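Local coordinates for protein DotI (PDB 3WZ4) that forms part of an inner-membrane complex essential for type IVB secretion in Legionella pneumophila, represented here by its periplasmic domain, at residues 87-92 against 116-121; 41-46 against 130-135; 66-71 against 98-103; 22-27 against 56-61. All coordinates share one frame; numbering follows the deposited sequence.

Interaction 1 (87-92 against 116-121); sequences RYSWRV and LITRVS
Trp90 and Arg119 meet on one face of this strand pair, where Arg119 CG comes to the edge of the six-membered ring, 3.6 Å from Trp90 CZ3. Chi1 of Arg119 (-61°) sets CG beside the backbone N and so brings it to that edge. The bend at chi2 lays CD in the plane of the indole, and chi3 carries the guanidinium onward, turned 54° against the ring, so this is an aliphatic contact and not a stack. Farther along, Ile117 offers CG2 to Trp90 CE3 at 4.1 Å. Two outside partners fix the polar ends: Asp7 accepts from Trp90 NE1, and the carbonyl of His3, a residue left from the expression tag, accepts from Arg119 NH1. Tyr88 CD1 covers one face of the indole from within its own strand.

On the sheet's other face Ser89 and Thr118 press together, Ser89 OG lying only 3.1 Å from Thr118 CG2. With chi1 at 66°, Thr118 lays its methyl on the serine and lets its hydroxyl make a weak bond to Ser132. Arg87 arches over the end of the pair, its CD 3.4 Å from Arg119 O.

The backbones are tied by Arg119 N to Tyr88 O (3.1 Å), Trp90 N to Ile117 O (2.7 Å) and Ile117 N to Trp90 O (2.8 Å). Trp90 and Ile117 are therefore a hydrogen-bonded antiparallel pair, flanked by the non-hydrogen-bonded pairs Ser89 with Thr118 and Arg91 with Leu116. This is the open end of a long beta hairpin in the curved antiparallel sheet of an NTF2-like domain.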
loop_
_atom_site.group_PDB
_atom_site.type_symbol
_atom_site.label_atom_id
_atom_site.label_comp_id
_atom_site.label_asym_id
_atom_site.label_seq_id
_atom_site.Cartn_x
_atom_site.Cartn_y
_atom_site.Cartn_z
ATOM N N ARG A 87 -1.296 -18.829 -9.706
ATOM C CA ARG A 87 -0.584 -18.352 -8.524
ATOM C C ARG A 87 -1.522 -18.142 -7.335
ATOM O O ARG A 87 -2.554 -17.481 -7.454
ATOM C CB ARG A 87 0.175 -17.061 -8.848
ATOM C CG ARG A 87 1.084 -17.187 -10.060
ATOM C CD ARG A 87 1.998 -15.984 -10.219
ATOM N NE ARG A 87 1.259 -14.728 -10.285
ATOM C CZ ARG A 87 1.743 -13.608 -10.812
ATOM N NH1 ARG A 87 2.965 -13.592 -11.331
ATOM N NH2 ARG A 87 1.005 -12.505 -10.828
ATOM N N TYR A 88 -1.159 -18.714 -6.190
ATOM C CA TYR A 88 -1.974 -18.569 -4.993
ATOM C C TYR A 88 -2.037 -17.103 -4.596
ATOM O O TYR A 88 -1.028 -16.399 -4.631
ATOM C CB TYR A 88 -1.424 -19.411 -3.839
ATOM C CG TYR A 88 -2.488 -19.782 -2.827
ATOM C CD1 TYR A 88 -2.797 -18.935 -1.769
ATOM C CD2 TYR A 88 -3.198 -20.968 -2.945
ATOM C CE1 TYR A 88 -3.774 -19.268 -0.850
ATOM C CE2 TYR A 88 -4.177 -21.308 -2.029
ATOM C CZ TYR A 88 -4.459 -20.456 -0.987
ATOM O OH TYR A 88 -5.431 -20.792 -0.079
ATOM N N SER A 89 -3.227 -16.643 -4.219
ATOM C CA SER A 89 -3.440 -15.224 -3.974
ATOM C C SER A 89 -4.304 -14.945 -2.747
ATOM O O SER A 89 -5.014 -15.821 -2.258
ATOM C CB SER A 89 -4.062 -14.571 -5.208
ATOM O OG SER A 89 -3.254 -14.779 -6.350
ATOM N N TRP A 90 -4.234 -13.709 -2.266
ATOM C CA TRP A 90 -5.006 -13.263 -1.116
ATOM C C TRP A 90 -5.574 -11.885 -1.390
ATOM O O TRP A 90 -4.845 -10.975 -1.787
ATOM C CB TRP A 90 -4.116 -13.141 0.124
ATOM C CG TRP A 90 -3.528 -14.417 0.627
ATOM C CD1 TRP A 90 -4.016 -15.208 1.631
ATOM C CD2 TRP A 90 -2.322 -15.040 0.177
ATOM N NE1 TRP A 90 -3.191 -16.288 1.824
ATOM C CE2 TRP A 90 -2.145 -16.210 0.943
ATOM C CE3 TRP A 90 -1.376 -14.725 -0.803
ATOM C CZ2 TRP A 90 -1.062 -17.066 0.757
ATOM C CZ3 TRP A 90 -0.303 -15.576 -0.986
ATOM C CH2 TRP A 90 -0.155 -16.733 -0.210
ATOM N N ARG A 91 -6.874 -11.717 -1.178
ATOM C CA ARG A 91 -7.466 -10.387 -1.237
ATOM C C ARG A 91 -7.595 -9.854 0.185
ATOM O O ARG A 91 -8.409 -10.338 0.972
ATOM C CB ARG A 91 -8.819 -10.415 -1.951
ATOM C CG ARG A 91 -9.137 -9.120 -2.687
ATOM C CD ARG A 91 -10.396 -9.233 -3.539
ATOM N NE ARG A 91 -10.256 -10.201 -4.626
ATOM C CZ ARG A 91 -9.763 -9.914 -5.828
ATOM N NH1 ARG A 91 -9.349 -8.685 -6.104
ATOM N NH2 ARG A 91 -9.681 -10.859 -6.754
ATOM N N VAL A 92 -6.769 -8.864 0.510
ATOM C CA VAL A 92 -6.690 -8.330 1.866
ATOM C C VAL A 92 -7.218 -6.903 1.983
ATOM O O VAL A 92 -6.905 -6.044 1.162
ATOM C CB VAL A 92 -5.239 -8.357 2.384
ATOM C CG1 VAL A 92 -5.123 -7.595 3.694
ATOM C CG2 VAL A 92 -4.759 -9.796 2.541
ATOM N N LEU A 116 -4.773 -6.944 -3.704
ATOM C CA LEU A 116 -4.647 -8.298 -4.216
ATOM C C LEU A 116 -3.184 -8.701 -4.098
ATOM O O LEU A 116 -2.309 -8.072 -4.689
ATOM C CB LEU A 116 -5.125 -8.392 -5.669
ATOM C CG LEU A 116 -4.958 -9.762 -6.334
ATOM C CD1 LEU A 116 -5.775 -10.820 -5.608
ATOM C CD2 LEU A 116 -5.337 -9.707 -7.808
ATOM N N ILE A 117 -2.920 -9.735 -3.312
ATOM C CA ILE A 117 -1.555 -10.188 -3.088
ATOM C C ILE A 117 -1.344 -11.560 -3.715
ATOM O O ILE A 117 -2.166 -12.462 -3.542
ATOM C CB ILE A 117 -1.231 -10.237 -1.581
ATOM C CG1 ILE A 117 -1.270 -8.826 -0.992
ATOM C CG2 ILE A 117 0.122 -10.894 -1.337
ATOM C CD1 ILE A 117 -0.991 -8.776 0.491
ATOM N N THR A 118 -0.252 -11.713 -4.456
ATOM C CA THR A 118 0.025 -12.972 -5.138
ATOM C C THR A 118 1.435 -13.487 -4.873
ATOM O O THR A 118 2.373 -12.712 -4.700
ATOM C CB THR A 118 -0.175 -12.842 -6.659
ATOM O OG1 THR A 118 0.804 -11.944 -7.194
ATOM C CG2 THR A 118 -1.564 -12.307 -6.968
ATOM N N ARG A 119 1.570 -14.808 -4.839
ATOM C CA ARG A 119 2.877 -15.435 -4.724
ATOM C C ARG A 119 3.680 -15.188 -5.992
ATOM O O ARG A 119 3.168 -15.343 -7.098
ATOM C CB ARG A 119 2.728 -16.937 -4.500
ATOM C CG ARG A 119 1.978 -17.304 -3.239
ATOM C CD ARG A 119 2.872 -18.081 -2.291
ATOM N NE ARG A 119 3.590 -19.148 -2.980
ATOM C CZ ARG A 119 4.450 -19.969 -2.389
ATOM N NH1 ARG A 119 4.700 -19.850 -1.090
ATOM N NH2 ARG A 119 5.061 -20.912 -3.096
ATOM N N VAL A 120 4.936 -14.795 -5.824
ATOM C CA VAL A 120 5.839 -14.609 -6.950
ATOM C C VAL A 120 7.157 -15.317 -6.664
ATOM O O VAL A 120 7.336 -15.900 -5.593
ATOM C CB VAL A 120 6.103 -13.117 -7.238
ATOM C CG1 VAL A 120 4.834 -12.438 -7.733
ATOM C CG2 VAL A 120 6.645 -12.418 -5.995
ATOM N N SER A 121 8.075 -15.268 -7.623
ATOM C CA SER A 121 9.364 -15.932 -7.477
ATOM C C SER A 121 10.269 -15.194 -6.495
ATOM O O SER A 121 10.438 -13.979 -6.590
ATOM C CB SER A 121 10.055 -16.054 -8.836
ATOM O OG SER A 121 11.372 -16.556 -8.692
#

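Interaction 2 (41-46 against 130-135); sequences TAEGWD and GISQFV
Thr41 and Ser132 stand at the centre of this contact, where the first turn of helix 42-54 docks on a corner of strand 129-138. Among the hydrogen bonds, Thr41 N gives a nearly straight one to Ile131 O (3.0 Å), approaching from 43° above the carbonyl plane. Ser132 OG donates to Glu43 OE2 at 2.6 Å, meeting the carboxylate on its anti side and 22° out of its plane. The same OE2 has a long, weak ion pair with Arg87. Thr41 is also the N-cap: its OG1, turned back over its own main chain by a chi1 of 67°, accepts from Gly44 N at 3.1 Å.

CA-H...O contacts form a second class. Gly44 CA aims almost straight at Ile131 O, 3.2 Å away, and lies 3.3 Å from Ser132 O; with no side chain at Gly44, the two backbones can come this close.

The remaining packing is a methyl, Thr41 CG2, lying on the Gly130 peptide carbonyl, 3.5 Å from Gly130 C. Ser132 and Gln133 together face Leu116 as a classic beta bulge, which accompanies the corner in the strand.

The polar grips on Ile131 O and Ser132 OG are consistent with the helix start being fixed against the strand, and the short bond to Glu43 would suit an ionised carboxylate.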
loop_
_atom_site.group_PDB
_atom_site.type_symbol
_atom_site.label_atom_id
_atom_site.label_comp_id
_atom_site.label_asym_id
_atom_site.label_seq_id
_atom_site.Cartn_x
_atom_site.Cartn_y
_atom_site.Cartn_z
ATOM N N THR A 41 4.335 -6.420 -7.391
ATOM C CA THR A 41 4.669 -7.244 -8.541
ATOM C C THR A 41 4.822 -6.343 -9.758
ATOM O O THR A 41 4.534 -5.147 -9.692
ATOM C CB THR A 41 3.564 -8.278 -8.833
ATOM O OG1 THR A 41 2.375 -7.600 -9.260
ATOM C CG2 THR A 41 3.258 -9.104 -7.592
ATOM N N ALA A 42 5.263 -6.921 -10.869
ATOM C CA ALA A 42 5.444 -6.169 -12.104
ATOM C C ALA A 42 4.195 -5.357 -12.437
ATOM O O ALA A 42 4.259 -4.137 -12.582
ATOM C CB ALA A 42 5.795 -7.112 -13.257
ATOM N N GLU A 43 3.057 -6.035 -12.545
ATOM C CA GLU A 43 1.810 -5.359 -12.894
ATOM C C GLU A 43 1.274 -4.501 -11.746
ATOM O O GLU A 43 0.586 -3.506 -11.972
ATOM C CB GLU A 43 0.748 -6.365 -13.353
ATOM C CG GLU A 43 0.223 -7.277 -12.256
ATOM C CD GLU A 43 1.166 -8.423 -11.936
ATOM O OE1 GLU A 43 2.211 -8.545 -12.616
ATOM O OE2 GLU A 43 0.859 -9.200 -11.002
ATOM N N GLY A 44 1.594 -4.888 -10.515
ATOM C CA GLY A 44 1.160 -4.136 -9.353
ATOM C C GLY A 44 1.823 -2.774 -9.288
ATOM O O GLY A 44 1.190 -1.776 -8.937
ATOM N N TRP A 45 3.102 -2.734 -9.638
ATOM C CA TRP A 45 3.874 -1.496 -9.616
ATOM C C TRP A 45 3.361 -0.512 -10.665
ATOM O O TRP A 45 3.284 0.689 -10.416
ATOM C CB TRP A 45 5.359 -1.798 -9.832
ATOM C CG TRP A 45 6.264 -0.600 -9.752
ATOM C CD1 TRP A 45 7.099 -0.136 -10.730
ATOM C CD2 TRP A 45 6.427 0.284 -8.635
ATOM N NE1 TRP A 45 7.770 0.979 -10.289
ATOM C CE2 TRP A 45 7.375 1.259 -9.008
ATOM C CE3 TRP A 45 5.861 0.347 -7.358
ATOM C CZ2 TRP A 45 7.771 2.281 -8.148
ATOM C CZ3 TRP A 45 6.256 1.363 -6.507
ATOM C CH2 TRP A 45 7.202 2.316 -6.907
ATOM N N ASP A 46 3.000 -1.028 -11.836
ATOM C CA ASP A 46 2.434 -0.191 -12.890
ATOM C C ASP A 46 1.111 0.433 -12.453
ATOM O O ASP A 46 0.877 1.623 -12.659
ATOM C CB ASP A 46 2.230 -1.001 -14.172
ATOM C CG ASP A 46 3.539 -1.361 -14.849
ATOM O OD1 ASP A 46 4.560 -0.696 -14.571
ATOM O OD2 ASP A 46 3.545 -2.302 -15.669
ATOM N N GLY A 130 3.912 -10.388 -3.588
ATOM C CA GLY A 130 3.857 -8.998 -4.000
ATOM C C GLY A 130 2.436 -8.540 -4.264
ATOM O O GLY A 130 1.545 -9.353 -4.511
ATOM N N ILE A 131 2.223 -7.229 -4.213
ATOM C CA ILE A 131 0.908 -6.653 -4.468
ATOM C C ILE A 131 0.671 -6.475 -5.963
ATOM O O ILE A 131 1.473 -5.846 -6.653
ATOM C CB ILE A 131 0.757 -5.296 -3.764
ATOM C CG1 ILE A 131 0.831 -5.478 -2.244
ATOM C CG2 ILE A 131 -0.546 -4.620 -4.172
ATOM C CD1 ILE A 131 0.980 -4.180 -1.479
ATOM N N SER A 132 -0.429 -7.040 -6.458
ATOM C CA SER A 132 -0.801 -6.910 -7.867
ATOM C C SER A 132 -1.823 -5.796 -8.081
ATOM O O SER A 132 -1.910 -5.219 -9.163
ATOM C CB SER A 132 -1.349 -8.233 -8.409
ATOM O OG SER A 132 -0.298 -9.159 -8.635
ATOM N N GLN A 133 -2.601 -5.499 -7.047
ATOM C CA GLN A 133 -3.565 -4.412 -7.124
ATOM C C GLN A 133 -3.675 -3.698 -5.790
ATOM O O GLN A 133 -3.767 -4.330 -4.739
ATOM C CB GLN A 133 -4.941 -4.915 -7.569
ATOM C CG GLN A 133 -5.933 -3.790 -7.827
ATOM C CD GLN A 133 -7.289 -4.288 -8.286
ATOM O OE1 GLN A 133 -7.881 -5.171 -7.666
ATOM N NE2 GLN A 133 -7.790 -3.719 -9.377
ATOM N N PHE A 134 -3.662 -2.372 -5.849
ATOM C CA PHE A 134 -3.726 -1.534 -4.666
ATOM C C PHE A 134 -4.881 -0.552 -4.842
ATOM O O PHE A 134 -4.809 0.361 -5.662
ATOM C CB PHE A 134 -2.406 -0.781 -4.502
ATOM C CG PHE A 134 -2.213 -0.172 -3.142
ATOM C CD1 PHE A 134 -2.744 1.073 -2.841
ATOM C CD2 PHE A 134 -1.484 -0.837 -2.168
ATOM C CE1 PHE A 134 -2.557 1.638 -1.594
ATOM C CE2 PHE A 134 -1.296 -0.275 -0.918
ATOM C CZ PHE A 134 -1.831 0.963 -0.631
ATOM N N VAL A 135 -5.951 -0.750 -4.084
ATOM C CA VAL A 135 -7.131 0.095 -4.220
ATOM C C VAL A 135 -7.458 0.832 -2.927
ATOM O O VAL A 135 -7.529 0.230 -1.855
ATOM C CB VAL A 135 -8.353 -0.710 -4.684
ATOM C CG1 VAL A 135 -9.594 0.166 -4.692
ATOM C CG2 VAL A 135 -8.100 -1.304 -6.066
#

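Interaction 3 (66-71 against 98-103); sequences LVVSAV and VTYQSA
Val68 runs alongside Tyr100, both side chains leaving the sheet in one direction, and the two make the close-packed half of this contact. Because Val68 CG1 is anti to the backbone N (chi1 -170°), that methyl sits over one face of the phenol, 4.2 Å from the ring centroid, as a CH-pi contact. The other methyl, CG2, comes within 3.6 Å of Tyr100 CD2. CG1 also touches Val98 CG1 at 3.9 Å, while Leu66 CD1 meets Tyr100 CB with the two side chains roughly at right angles. Val61 of helix 57-63 covers both Val68 and Tyr100.

The strands themselves are the two arms of a beta hairpin, antiparallel neighbours in the NTF2-like sheet, with Val67-Gln101 and Ser69-Thr99 as hydrogen-bonded pairs. One bond of the Val67-Gln101 pair, Gln101 N to Val67 O, is stretched to 3.3 Å.

The opposite face, bearing Val67, Ser69, Thr99 and Gln101, is looser and wetter. Here a water donates to Val67 O (2.8 Å), bonds Ser69 OG (2.8 Å) and accepts from Gln101 NE2 (3.1 Å), bridging the strands where side chains hardly touch. Thr99 OG1 turns instead to Gln108 on the next strand.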
loop_
_atom_site.group_PDB
_atom_site.type_symbol
_atom_site.label_atom_id
_atom_site.label_comp_id
_atom_site.label_asym_id
_atom_site.label_seq_id
_atom_site.Cartn_x
_atom_site.Cartn_y
_atom_site.Cartn_z
ATOM N N LEU A 66 3.573 19.068 3.126
ATOM C CA LEU A 66 2.999 18.300 4.225
ATOM C C LEU A 66 3.809 17.054 4.559
ATOM O O LEU A 66 4.679 16.632 3.797
ATOM C CB LEU A 66 1.575 17.872 3.873
ATOM C CG LEU A 66 0.642 18.962 3.350
ATOM C CD1 LEU A 66 -0.604 18.332 2.760
ATOM C CD2 LEU A 66 0.292 19.958 4.447
ATOM N N VAL A 67 3.503 16.473 5.711
ATOM C CA VAL A 67 4.035 15.175 6.085
ATOM C C VAL A 67 2.863 14.213 6.179
ATOM O O VAL A 67 1.896 14.472 6.898
ATOM C CB VAL A 67 4.757 15.227 7.443
ATOM C CG1 VAL A 67 5.123 13.824 7.902
ATOM C CG2 VAL A 67 5.996 16.110 7.356
ATOM N N VAL A 68 2.936 13.112 5.441
ATOM C CA VAL A 68 1.858 12.134 5.446
ATOM C C VAL A 68 2.180 10.946 6.345
ATOM O O VAL A 68 3.280 10.397 6.297
ATOM C CB VAL A 68 1.552 11.628 4.027
ATOM C CG1 VAL A 68 0.272 10.808 4.027
ATOM C CG2 VAL A 68 1.433 12.800 3.070
ATOM N N SER A 69 1.212 10.560 7.168
ATOM C CA SER A 69 1.349 9.396 8.033
ATOM C C SER A 69 0.028 8.646 8.086
ATOM O O SER A 69 -0.990 9.139 7.601
ATOM C CB SER A 69 1.778 9.814 9.442
ATOM O OG SER A 69 0.775 10.596 10.069
ATOM N N ALA A 70 0.045 7.455 8.670
ATOM C CA ALA A 70 -1.168 6.651 8.776
ATOM C C ALA A 70 -1.059 5.580 9.852
ATOM O O ALA A 70 0.034 5.131 10.195
ATOM C CB ALA A 70 -1.507 6.020 7.432
ATOM N N VAL A 71 -2.207 5.175 10.381
ATOM C CA VAL A 71 -2.267 4.092 11.351
ATOM C C VAL A 71 -3.436 3.184 11.005
ATOM O O VAL A 71 -4.443 3.642 10.460
ATOM C CB VAL A 71 -2.446 4.619 12.789
ATOM C CG1 VAL A 71 -1.256 5.478 13.199
ATOM C CG2 VAL A 71 -3.747 5.399 12.911
ATOM N N VAL A 98 -5.540 8.271 7.703
ATOM C CA VAL A 98 -4.429 8.992 7.099
ATOM C C VAL A 98 -4.395 10.435 7.593
ATOM O O VAL A 98 -5.437 11.078 7.721
ATOM C CB VAL A 98 -4.514 8.976 5.558
ATOM C CG1 VAL A 98 -3.304 9.657 4.950
ATOM C CG2 VAL A 98 -4.629 7.545 5.046
ATOM N N THR A 99 -3.194 10.933 7.872
ATOM C CA THR A 99 -3.015 12.300 8.349
ATOM C C THR A 99 -2.076 13.105 7.448
ATOM O O THR A 99 -0.920 12.736 7.251
ATOM C CB THR A 99 -2.469 12.320 9.789
ATOM O OG1 THR A 99 -3.405 11.682 10.665
ATOM C CG2 THR A 99 -2.236 13.748 10.257
ATOM N N TYR A 100 -2.593 14.201 6.898
ATOM C CA TYR A 100 -1.791 15.160 6.148
ATOM C C TYR A 100 -1.635 16.416 6.996
ATOM O O TYR A 100 -2.629 17.058 7.336
ATOM C CB TYR A 100 -2.488 15.527 4.839
ATOM C CG TYR A 100 -2.724 14.371 3.893
ATOM C CD1 TYR A 100 -3.809 13.519 4.061
ATOM C CD2 TYR A 100 -1.871 14.142 2.819
ATOM C CE1 TYR A 100 -4.033 12.465 3.193
ATOM C CE2 TYR A 100 -2.087 13.089 1.945
ATOM C CZ TYR A 100 -3.170 12.254 2.138
ATOM O OH TYR A 100 -3.392 11.206 1.274
ATOM N N GLN A 101 -0.406 16.782 7.344
ATOM C CA GLN A 101 -0.233 17.917 8.247
ATOM C C GLN A 101 1.026 18.745 8.031
ATOM O O GLN A 101 1.993 18.305 7.406
ATOM C CB GLN A 101 -0.305 17.464 9.708
ATOM C CG GLN A 101 0.910 16.692 10.180
ATOM C CD GLN A 101 0.762 16.203 11.607
ATOM O OE1 GLN A 101 0.745 16.997 12.549
ATOM N NE2 GLN A 101 0.647 14.889 11.774
ATOM N N SER A 102 0.985 19.961 8.569
ATOM C CA SER A 102 2.109 20.887 8.558
ATOM C C SER A 102 1.901 21.876 9.695
ATOM O O SER A 102 1.022 21.688 10.533
ATOM C CB SER A 102 2.178 21.634 7.228
ATOM O OG SER A 102 1.050 22.473 7.062
ATOM N N ALA A 103 2.703 22.932 9.723
ATOM C CA ALA A 103 2.546 23.965 10.738
ATOM C C ALA A 103 1.179 24.641 10.625
ATOM O O ALA A 103 0.592 25.038 11.630
ATOM C CB ALA A 103 3.661 24.996 10.627
HETATM O O HOH W 1 1.002 13.233 9.209
#

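Interaction 4 (22-27 against 56-61); sequences FTYNFV and NNLDAV
Tyr24 and Val61 join the short, weakly bonded edge strand 24-25 of the sheet to helix 57-63, the helix that leads into the neighbouring strand 67-84. Val61, the buried residue of the contact, carries most of it. Its CG2 lies 3.6 Å from Tyr24 OH and 3.8 Å from Tyr24 CE2, so the methyl sits by the far end of the phenol, oblique to the ring. Its CG1, anti to the backbone N (chi1 169°), packs on the main chain at Asn25 and Phe26, 3.6 Å from Phe26 N, while also nearing Tyr24 CE2.

Tyr24 CG occupies the cramped position between backbone N and carbonyl carbon (chi1 68°), and the ring reaches toward Asn57. There the hydroxyl passes 4.0 Å from Asn57 CB, while the planes of the ring and the Asn57 amide are nearly parallel, 12° apart. A water links the two, bonded to Tyr24 OH at 3.0 Å and more weakly to Asn57 ND2. Leu58 CD1 approaches Tyr24 CE2 loosely, at 4.4 Å, and Tyr29 and Glu32 of helix 29-35 also touch the tyrosine.

Phe26 contributes its CB, 3.4 Å from Val61 O, whereas its ring leads away from the helix. Just there Asn25 OD1 accepts from Val27 N at 2.9 Å in an Asx turn, and from Asn28 N as well, so the chain curls off the strand. A helix packed through such apolar contacts onto a sheet edge is in keeping with the alpha+beta, NTF2-like architecture of this domain.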
loop_
_atom_site.group_PDB
_atom_site.type_symbol
_atom_site.label_atom_id
_atom_site.label_comp_id
_atom_site.label_asym_id
_atom_site.label_seq_id
_atom_site.Cartn_x
_atom_site.Cartn_y
_atom_site.Cartn_z
ATOM N N PHE A 22 1.361 5.316 2.752
ATOM C CA PHE A 22 0.883 6.595 3.262
ATOM C C PHE A 22 1.843 7.188 4.286
ATOM O O PHE A 22 1.428 7.882 5.215
ATOM C CB PHE A 22 -0.518 6.448 3.859
ATOM C CG PHE A 22 -1.581 6.199 2.831
ATOM C CD1 PHE A 22 -2.203 7.260 2.192
ATOM C CD2 PHE A 22 -1.949 4.909 2.490
ATOM C CE1 PHE A 22 -3.179 7.039 1.239
ATOM C CE2 PHE A 22 -2.928 4.682 1.539
ATOM C CZ PHE A 22 -3.543 5.748 0.914
ATOM N N THR A 23 3.131 6.908 4.110
ATOM C CA THR A 23 4.154 7.429 5.008
ATOM C C THR A 23 5.254 8.114 4.202
ATOM O O THR A 23 6.246 7.489 3.836
ATOM C CB THR A 23 4.759 6.308 5.885
ATOM O OG1 THR A 23 3.709 5.624 6.579
ATOM C CG2 THR A 23 5.738 6.885 6.903
ATOM N N TYR A 24 5.062 9.400 3.922
ATOM C CA TYR A 24 6.017 10.175 3.137
ATOM C C TYR A 24 5.782 11.670 3.340
ATOM O O TYR A 24 4.874 12.065 4.070
ATOM C CB TYR A 24 5.903 9.821 1.654
ATOM C CG TYR A 24 4.604 10.266 1.016
ATOM C CD1 TYR A 24 3.459 9.483 1.100
ATOM C CD2 TYR A 24 4.523 11.469 0.328
ATOM C CE1 TYR A 24 2.268 9.889 0.517
ATOM C CE2 TYR A 24 3.335 11.884 -0.256
ATOM C CZ TYR A 24 2.214 11.093 -0.160
ATOM O OH TYR A 24 1.034 11.503 -0.742
ATOM N N ASN A 25 6.601 12.499 2.699
ATOM C CA ASN A 25 6.469 13.949 2.835
ATOM C C ASN A 25 7.042 14.719 1.649
ATOM O O ASN A 25 7.624 14.128 0.738
ATOM C CB ASN A 25 7.110 14.435 4.138
ATOM C CG ASN A 25 8.581 14.083 4.232
ATOM O OD1 ASN A 25 9.409 14.633 3.506
ATOM N ND2 ASN A 25 8.917 13.166 5.136
ATOM N N PHE A 26 6.882 16.041 1.675
ATOM C CA PHE A 26 7.281 16.894 0.555
ATOM C C PHE A 26 8.776 16.818 0.245
ATOM O O PHE A 26 9.208 17.169 -0.850
ATOM C CB PHE A 26 6.835 18.353 0.773
ATOM C CG PHE A 26 7.519 19.045 1.923
ATOM C CD1 PHE A 26 7.121 18.812 3.229
ATOM C CD2 PHE A 26 8.548 19.945 1.694
ATOM C CE1 PHE A 26 7.745 19.453 4.287
ATOM C CE2 PHE A 26 9.175 20.592 2.750
ATOM C CZ PHE A 26 8.773 20.343 4.048
ATOM N N VAL A 27 9.561 16.338 1.203
ATOM C CA VAL A 27 11.002 16.235 1.005
ATOM C C VAL A 27 11.436 14.864 0.487
ATOM O O VAL A 27 12.152 14.772 -0.508
ATOM C CB VAL A 27 11.774 16.559 2.298
ATOM C CG1 VAL A 27 13.278 16.479 2.053
ATOM C CG2 VAL A 27 11.387 17.930 2.815
ATOM N N ASN A 56 -4.213 13.543 -7.022
ATOM C CA ASN A 56 -3.508 14.813 -6.924
ATOM C C ASN A 56 -2.657 14.880 -5.661
ATOM O O ASN A 56 -1.881 15.818 -5.475
ATOM C CB ASN A 56 -4.504 15.974 -6.946
ATOM C CG ASN A 56 -5.552 15.820 -8.031
ATOM O OD1 ASN A 56 -6.750 15.779 -7.748
ATOM N ND2 ASN A 56 -5.106 15.729 -9.282
ATOM N N ASN A 57 -2.814 13.873 -4.806
ATOM C CA ASN A 57 -2.156 13.822 -3.503
ATOM C C ASN A 57 -0.728 14.363 -3.486
ATOM O O ASN A 57 -0.425 15.309 -2.759
ATOM C CB ASN A 57 -2.195 12.393 -2.951
ATOM C CG ASN A 57 -3.611 11.880 -2.771
ATOM O OD1 ASN A 57 -4.573 12.544 -3.155
ATOM N ND2 ASN A 57 -3.747 10.693 -2.188
ATOM N N LEU A 58 0.144 13.764 -4.289
ATOM C CA LEU A 58 1.548 14.168 -4.322
ATOM C C LEU A 58 1.715 15.650 -4.652
ATOM O O LEU A 58 2.648 16.296 -4.170
ATOM C CB LEU A 58 2.339 13.311 -5.313
ATOM C CG LEU A 58 3.831 13.637 -5.449
ATOM C CD1 LEU A 58 4.495 13.766 -4.084
ATOM C CD2 LEU A 58 4.536 12.585 -6.290
ATOM N N ASP A 59 0.813 16.184 -5.473
ATOM C CA ASP A 59 0.870 17.593 -5.859
ATOM C C ASP A 59 0.554 18.507 -4.684
ATOM O O ASP A 59 1.184 19.553 -4.517
ATOM C CB ASP A 59 -0.081 17.881 -7.025
ATOM C CG ASP A 59 0.449 17.361 -8.348
ATOM O OD1 ASP A 59 1.679 17.425 -8.560
ATOM O OD2 ASP A 59 -0.360 16.883 -9.173
ATOM N N ALA A 60 -0.420 18.109 -3.873
ATOM C CA ALA A 60 -0.812 18.888 -2.703
ATOM C C ALA A 60 0.214 18.773 -1.579
ATOM O O ALA A 60 0.490 19.744 -0.870
ATOM C CB ALA A 60 -2.186 18.454 -2.214
ATOM N N VAL A 61 0.771 17.579 -1.413
ATOM C CA VAL A 61 1.794 17.357 -0.402
ATOM C C VAL A 61 2.992 18.264 -0.655
ATOM O O VAL A 61 3.501 18.901 0.266
ATOM C CB VAL A 61 2.246 15.885 -0.371
ATOM C CG1 VAL A 61 3.492 15.728 0.480
ATOM C CG2 VAL A 61 1.121 15.002 0.152
HETATM O O HOH W 2 -1.508 10.191 0.143
#

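The four contacts fall into two groups on one antiparallel sheet, ordered 24-25, 67-84, 87-101, 106-119 and 129-138. Interactions 3 and 4 touch at one end, centres 9 Å apart, where strand 67-84 pairs with 24-25; interactions 1 and 2 touch at the other, centres 10 Å apart, through strands 106-119 and 129-138. Interactions 1 and 3 share strand 87-101, yet their centres are 30 Å apart. Along the sequence, interactions 1 and 3 are nested within the loop closed by 41-46 and 130-135, whereas interaction 4 crosses it. Interactions 2 and 4, centres 20 Å and nearest atoms about 4 Å apart, put successive helices 42-54 and 57-63 on different parts of the sheet, consistent with a single domain.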